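Local coordinates for glycoside hydrolase family protein (Novosphingobium sp. PP1Y, PDB 6Q2F) that probably hydrolyses terminal alpha-L-rhamnose residues from rhamnosylated compounds, as an alpha-L-rhamnosidase of the glycoside hydrolases, at residues Ser799-Leu803 / Ala804-Lys808. Sequence-based numbering, arbitrary orientation.
Sequences SHMTL and AALRK
Leu-803 and Arg-807 lie one turn apart at the N-terminal start of helix 803-814, which follows strand 788-794 of a mixed sheet, and Thr-802 occupies the N-cap position. The first turn is closed by Leu-806 N to Thr-802 O at 2.8 Å, and the next bond runs from Arg-807 N to Leu-803 O. Outside this backbone, CD2 of Leu-803 sits over one face of the Arg-807 guanidinium, displaced toward its rim and 3.7 Å from CZ. With CG beside the backbone N (chi1 -84°), the arginine chain runs extended from CG to NE and crosses the leucine side chain obliquely, and its NH2 forms a salt bridge with Glu-840 of helix 838-848. With an alanine in place of Arg-807, Glu-840 would probably lose this charged mate and the CD2 methyl of Leu-803 the flat group lying against it. On another side of the turn, selenomethionine Met-801 has CG anti to the backbone N (chi1 -173°), which carries it to Ala-805 CB at 3.7 Å; its SE meets Leu-806 CD1 at 3.9 Å, the two side chains crossing at about a right angle. Leu-806 also packs on Trp-841 and Leu-844, joining this turn to helix 838-848. The Thr-802 side chain makes no direct capping bond; instead, a water 2.9 Å from its OG1 accepts a hydrogen bond from Ala-804 N, while the Thr-802 CG2 methyl lies 3.6 Å from Ala-805 CB.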
loop_
_atom_site.group_PDB
_atom_site.type_symbol
_atom_site.label_atom_id
_atom_site.label_comp_id
_atom_site.label_asym_id
_atom_site.label_seq_id
_atom_site.Cartn_x
_atom_site.Cartn_y
_atom_site.Cartn_z
ATOM N N SER A 799 17.593 -6.983 14.120
ATOM C CA SER A 799 18.192 -7.394 15.386
ATOM C C SER A 799 17.686 -8.763 15.842
ATOM O O SER A 799 18.359 -9.427 16.637
ATOM C CB SER A 799 17.931 -6.354 16.473
ATOM O OG SER A 799 16.609 -6.455 16.958
ATOM N N HIS A 800 16.518 -9.197 15.377
ATOM C CA HIS A 800 16.100 -10.583 15.512
ATOM C C HIS A 800 16.312 -11.236 14.157
ATOM O O HIS A 800 15.681 -10.848 13.170
ATOM C CB HIS A 800 14.636 -10.711 15.936
ATOM C CG HIS A 800 14.356 -10.239 17.328
ATOM N ND1 HIS A 800 14.517 -8.929 17.722
ATOM C CD2 HIS A 800 13.889 -10.900 18.412
ATOM C CE1 HIS A 800 14.178 -8.805 18.991
ATOM N NE2 HIS A 800 13.790 -9.987 19.433
HETATM N N MSE A 801 17.189 -12.226 14.115
HETATM C CA MSE A 801 17.531 -12.868 12.867
HETATM C C MSE A 801 17.585 -14.375 13.031
HETATM O O MSE A 801 18.080 -14.908 14.022
HETATM C CB MSE A 801 18.867 -12.338 12.348
HETATM C CG MSE A 801 19.236 -12.838 10.961
HETATM SE SE MSE A 801 20.977 -12.157 10.464
HETATM C CE MSE A 801 20.520 -10.288 10.331
ATOM N N THR A 802 17.069 -15.056 12.028
ATOM C CA THR A 802 16.985 -16.497 12.058
ATOM C C THR A 802 18.324 -17.112 11.621
ATOM O O THR A 802 19.158 -16.469 10.963
ATOM C CB THR A 802 15.817 -16.919 11.171
ATOM O OG1 THR A 802 15.339 -18.194 11.574
ATOM C CG2 THR A 802 16.231 -16.940 9.719
ATOM N N LEU A 803 18.553 -18.358 12.037
ATOM C CA LEU A 803 19.787 -19.023 11.639
ATOM C C LEU A 803 19.879 -19.110 10.123
ATOM O O LEU A 803 20.941 -18.872 9.544
ATOM C CB LEU A 803 19.887 -20.416 12.272
ATOM C CG LEU A 803 21.137 -21.193 11.830
ATOM C CD1 LEU A 803 22.414 -20.423 12.163
ATOM C CD2 LEU A 803 21.178 -22.572 12.465
ATOM N N ALA A 804 18.761 -19.422 9.466
ATOM C CA ALA A 804 18.733 -19.513 8.010
ATOM C C ALA A 804 19.168 -18.203 7.360
ATOM O O ALA A 804 19.929 -18.202 6.388
ATOM C CB ALA A 804 17.324 -19.894 7.536
ATOM N N ALA A 805 18.675 -17.070 7.867
ATOM C CA ALA A 805 19.114 -15.794 7.318
ATOM C C ALA A 805 20.578 -15.566 7.639
ATOM O O ALA A 805 21.348 -15.125 6.783
ATOM C CB ALA A 805 18.266 -14.638 7.863
ATOM N N LEU A 806 20.977 -15.852 8.880
ATOM C CA LEU A 806 22.353 -15.579 9.291
ATOM C C LEU A 806 23.336 -16.423 8.491
ATOM O O LEU A 806 24.414 -15.944 8.102
ATOM C CB LEU A 806 22.497 -15.836 10.785
ATOM C CG LEU A 806 23.863 -15.556 11.400
ATOM C CD1 LEU A 806 24.227 -14.090 11.222
ATOM C CD2 LEU A 806 23.810 -15.906 12.875
ATOM N N ARG A 807 22.965 -17.678 8.219
ATOM C CA ARG A 807 23.784 -18.553 7.390
ATOM C C ARG A 807 24.046 -17.930 6.029
ATOM O O ARG A 807 25.186 -17.893 5.551
ATOM C CB ARG A 807 23.093 -19.898 7.210
ATOM C CG ARG A 807 23.323 -20.883 8.345
ATOM C CD ARG A 807 22.318 -22.040 8.228
ATOM N NE ARG A 807 22.685 -23.160 9.083
ATOM C CZ ARG A 807 21.939 -24.242 9.245
ATOM N NH1 ARG A 807 20.777 -24.336 8.612
ATOM N NH2 ARG A 807 22.358 -25.223 10.035
ATOM N N LYS A 808 22.984 -17.465 5.373
ATOM C CA LYS A 808 23.148 -16.890 4.047
ATOM C C LYS A 808 23.968 -15.615 4.110
ATOM O O LYS A 808 24.826 -15.370 3.255
ATOM C CB LYS A 808 21.787 -16.615 3.411
ATOM C CG LYS A 808 21.912 -16.352 1.928
ATOM C CD LYS A 808 22.264 -17.636 1.163
ATOM C CE LYS A 808 22.762 -17.315 -0.245
ATOM N NZ LYS A 808 22.976 -18.528 -1.093
HETATM O O HOH W 1 16.578 -20.712 10.970
#